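Local structure of putative PII-like nitrogen regulatory protein (Shewanella baltica, 3CE8) at residues A[22-27]-A[85-90]. The protein is of unknown function but resembles the PII nitrogen regulatory proteins and may therefore act as a small trimeric regulator. Residues are numbered along the deposited sequence; the frame is centred on the assembly and turned at random.
Sequences TEQLLV and HPAAQQ
At the end of strand 74-86, where it pairs antiparallel with the start of strand 23-31 in the central sheet of a PII-like fold, Gln24 and His85 form a hydrogen-bonded pair. Gln24 N donates to His85 O and His85 N to Gln24 O, both at 3.0 Å. Two residues on, Ala87 N donates to Thr22 O at 2.6 Å, extending the pairing into the 3-10 turn that leads to helix 90-100.

On the face carrying Gln24 and His85, the Gln24 amide uses NE2 twice. It donates to His85 NE2 at 3.1 Å, within its own amide plane but tilted 32° from that of the imidazole, and to Gln90 OE1 at 2.6 Å, meeting a lone pair in the carbonyl plane. The two amides are nearly coplanar, 17° apart, whereas the ring stands steeply to that of Gln24. CG of His85 sits between backbone N and carbonyl carbon (chi1 65°), which turns the ring edge toward the neighbouring strand, CE1 lying 3.6 Å from Leu26 CB, with Leu26 N in the ring plane. On the opposite face, the bent Glu23 side chain brings OE2 3.8 Å from Pro86 CB.

Since His85 ND1 bonds Ile83 O and its NE2 accepts from Gln24, the ring is probably neutral, with the proton on ND1.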
ATOM      1  N   THR A  22     -16.102   8.133   3.304  1.00 39.67           N
ATOM      2  CA  THR A  22     -16.175   8.162   4.770  1.00 35.47           C
ATOM      3  C   THR A  22     -15.303   7.020   5.318  1.00 31.17           C
ATOM      4  O   THR A  22     -15.049   6.938   6.505  1.00 28.42           O
ATOM      5  CB  THR A  22     -17.600   8.022   5.282  1.00 35.58           C
ATOM      6  OG1 THR A  22     -18.159   6.801   4.776  1.00 34.45           O
ATOM      7  CG2 THR A  22     -18.452   9.250   4.866  1.00 37.20           C
ATOM      8  N   GLU A  23     -14.863   6.152   4.406  1.00 28.57           N
ATOM      9  CA  GLU A  23     -13.903   5.056   4.717  1.00 27.49           C
ATOM     10  C   GLU A  23     -12.519   5.550   4.410  1.00 25.72           C
ATOM     11  O   GLU A  23     -12.274   6.279   3.441  1.00 26.06           O
ATOM     12  CB  GLU A  23     -14.114   3.765   3.920  1.00 27.13           C
ATOM     13  CG  GLU A  23     -15.360   2.995   4.293  1.00 32.02           C
ATOM     14  CD  GLU A  23     -15.297   2.355   5.665  1.00 31.04           C
ATOM     15  OE1 GLU A  23     -14.272   1.719   5.988  1.00 37.88           O
ATOM     16  OE2 GLU A  23     -16.297   2.454   6.404  1.00 35.24           O
ATOM     17  N   GLN A  24     -11.608   5.149   5.264  1.00 23.64           N
ATOM     18  CA  GLN A  24     -10.219   5.528   5.097  1.00 23.08           C
ATOM     19  C   GLN A  24      -9.339   4.389   5.601  1.00 21.99           C
ATOM     20  O   GLN A  24      -9.791   3.540   6.351  1.00 21.08           O
ATOM     21  CB  GLN A  24      -9.950   6.861   5.791  1.00 23.65           C
ATOM     22  CG  GLN A  24     -10.284   6.858   7.247  1.00 26.80           C
ATOM     23  CD  GLN A  24     -10.029   8.200   7.910  1.00 31.01           C
ATOM     24  OE1 GLN A  24     -10.151   9.256   7.266  1.00 21.90           O
ATOM     25  NE2 GLN A  24      -9.679   8.164   9.229  1.00 26.52           N
ATOM     26  N   LEU A  25      -8.107   4.362   5.132  1.00 20.78           N
ATOM     27  CA  LEU A  25      -7.178   3.288   5.458  1.00 21.00           C
ATOM     28  C   LEU A  25      -6.113   3.690   6.472  1.00 20.45           C
ATOM     29  O   LEU A  25      -5.378   4.614   6.243  1.00 24.40           O
ATOM     30  CB  LEU A  25      -6.494   2.822   4.153  1.00 21.16           C
ATOM     31  CG  LEU A  25      -5.655   1.552   4.202  1.00 18.98           C
ATOM     32  CD1 LEU A  25      -6.598   0.374   4.438  1.00 15.42           C
ATOM     33  CD2 LEU A  25      -4.781   1.380   2.922  1.00 16.88           C
ATOM     34  N   LEU A  26      -6.059   3.017   7.602  1.00 19.70           N
ATOM     35  CA  LEU A  26      -4.969   3.250   8.552  1.00 20.81           C
ATOM     36  C   LEU A  26      -3.859   2.289   8.253  1.00 20.97           C
ATOM     37  O   LEU A  26      -4.084   1.090   8.134  1.00 21.91           O
ATOM     38  CB  LEU A  26      -5.401   3.032  10.007  1.00 21.84           C
ATOM     39  CG  LEU A  26      -4.299   3.073  11.069  1.00 21.42           C
ATOM     40  CD1 LEU A  26      -3.681   4.459  11.233  1.00 15.43           C
ATOM     41  CD2 LEU A  26      -4.959   2.640  12.347  1.00 21.64           C
ATOM     42  N   VAL A  27      -2.680   2.846   8.043  1.00 21.20           N
ATOM     43  CA  VAL A  27      -1.461   2.044   7.836  1.00 21.05           C
ATOM     44  C   VAL A  27      -0.578   2.311   9.028  1.00 21.63           C
ATOM     45  O   VAL A  27      -0.302   3.459   9.405  1.00 20.77           O
ATOM     46  CB  VAL A  27      -0.681   2.381   6.558  1.00 20.40           C
ATOM     47  CG1 VAL A  27       0.588   1.522   6.509  1.00 13.26           C
ATOM     48  CG2 VAL A  27      -1.571   2.167   5.330  1.00 17.37           C
ATOM     49  N   HIS A  85     -11.403   1.523   7.946  1.00 22.89           N
ATOM     50  CA  HIS A  85     -12.314   1.924   8.988  1.00 21.94           C
ATOM     51  C   HIS A  85     -13.047   3.203   8.625  1.00 21.88           C
ATOM     52  O   HIS A  85     -12.557   3.994   7.824  1.00 22.48           O
ATOM     53  CB  HIS A  85     -11.514   2.180  10.272  1.00 23.63           C
ATOM     54  CG  HIS A  85     -10.555   3.334  10.163  1.00 22.46           C
ATOM     55  ND1 HIS A  85      -9.327   3.229   9.528  1.00 19.28           N
ATOM     56  CD2 HIS A  85     -10.651   4.616  10.592  1.00 17.90           C
ATOM     57  CE1 HIS A  85      -8.719   4.407   9.560  1.00 22.83           C
ATOM     58  NE2 HIS A  85      -9.500   5.267  10.192  1.00 18.43           N
ATOM     59  N   PRO A  86     -14.228   3.407   9.215  1.00 20.91           N
ATOM     60  CA  PRO A  86     -14.925   4.656   9.010  1.00 20.93           C
ATOM     61  C   PRO A  86     -14.201   5.840   9.665  1.00 21.48           C
ATOM     62  O   PRO A  86     -13.728   5.769  10.804  1.00 21.37           O
ATOM     63  CB  PRO A  86     -16.288   4.433   9.686  1.00 22.21           C
ATOM     64  CG  PRO A  86     -16.308   3.012  10.212  1.00 22.59           C
ATOM     65  CD  PRO A  86     -14.896   2.520  10.191  1.00 21.80           C
ATOM     66  N   ALA A  87     -14.154   6.928   8.921  1.00 20.85           N
ATOM     67  CA  ALA A  87     -13.501   8.150   9.357  1.00 20.48           C
ATOM     68  C   ALA A  87     -14.040   8.586  10.707  1.00 19.58           C
ATOM     69  O   ALA A  87     -13.327   9.151  11.536  1.00 19.68           O
ATOM     70  CB  ALA A  87     -13.695   9.284   8.292  1.00 20.30           C
ATOM     71  N   ALA A  88     -15.292   8.246  10.939  1.00 19.82           N
ATOM     72  CA  ALA A  88     -16.009   8.658  12.166  1.00 19.50           C
ATOM     73  C   ALA A  88     -15.468   7.985  13.432  1.00 20.53           C
ATOM     74  O   ALA A  88     -15.692   8.454  14.543  1.00 20.21           O
ATOM     75  CB  ALA A  88     -17.492   8.354  12.050  1.00 17.81           C
ATOM     76  N   GLN A  89     -14.743   6.891  13.221  1.00 21.21           N
ATOM     77  CA  GLN A  89     -14.238   6.024  14.291  1.00 21.06           C
ATOM     78  C   GLN A  89     -12.708   6.074  14.358  1.00 20.68           C
ATOM     79  O   GLN A  89     -12.053   5.269  15.018  1.00 20.65           O
ATOM     80  CB  GLN A  89     -14.644   4.596  13.994  1.00 21.85           C
ATOM     81  CG  GLN A  89     -16.105   4.407  13.699  1.00 24.68           C
ATOM     82  CD  GLN A  89     -16.942   4.392  14.930  1.00 26.99           C
ATOM     83  OE1 GLN A  89     -16.424   4.301  16.041  1.00 31.02           O
ATOM     84  NE2 GLN A  89     -18.259   4.466  14.749  1.00 31.96           N
ATOM     85  N   GLN A  90     -12.168   7.054  13.665  1.00 20.20           N
ATOM     86  CA  GLN A  90     -10.729   7.259  13.616  1.00 22.15           C
ATOM     87  C   GLN A  90     -10.094   7.410  15.011  1.00 21.49           C
ATOM     88  O   GLN A  90      -9.081   6.775  15.314  1.00 22.41           O
ATOM     89  CB  GLN A  90     -10.384   8.495  12.770  1.00 22.61           C
ATOM     90  CG  GLN A  90      -8.885   8.650  12.507  1.00 27.71           C
ATOM     91  CD  GLN A  90      -8.543   9.972  11.848  1.00 31.71           C
ATOM     92  OE1 GLN A  90      -8.720  10.147  10.644  1.00 35.31           O
ATOM     93  NE2 GLN A  90      -8.026  10.907  12.647  1.00 37.88           N
TER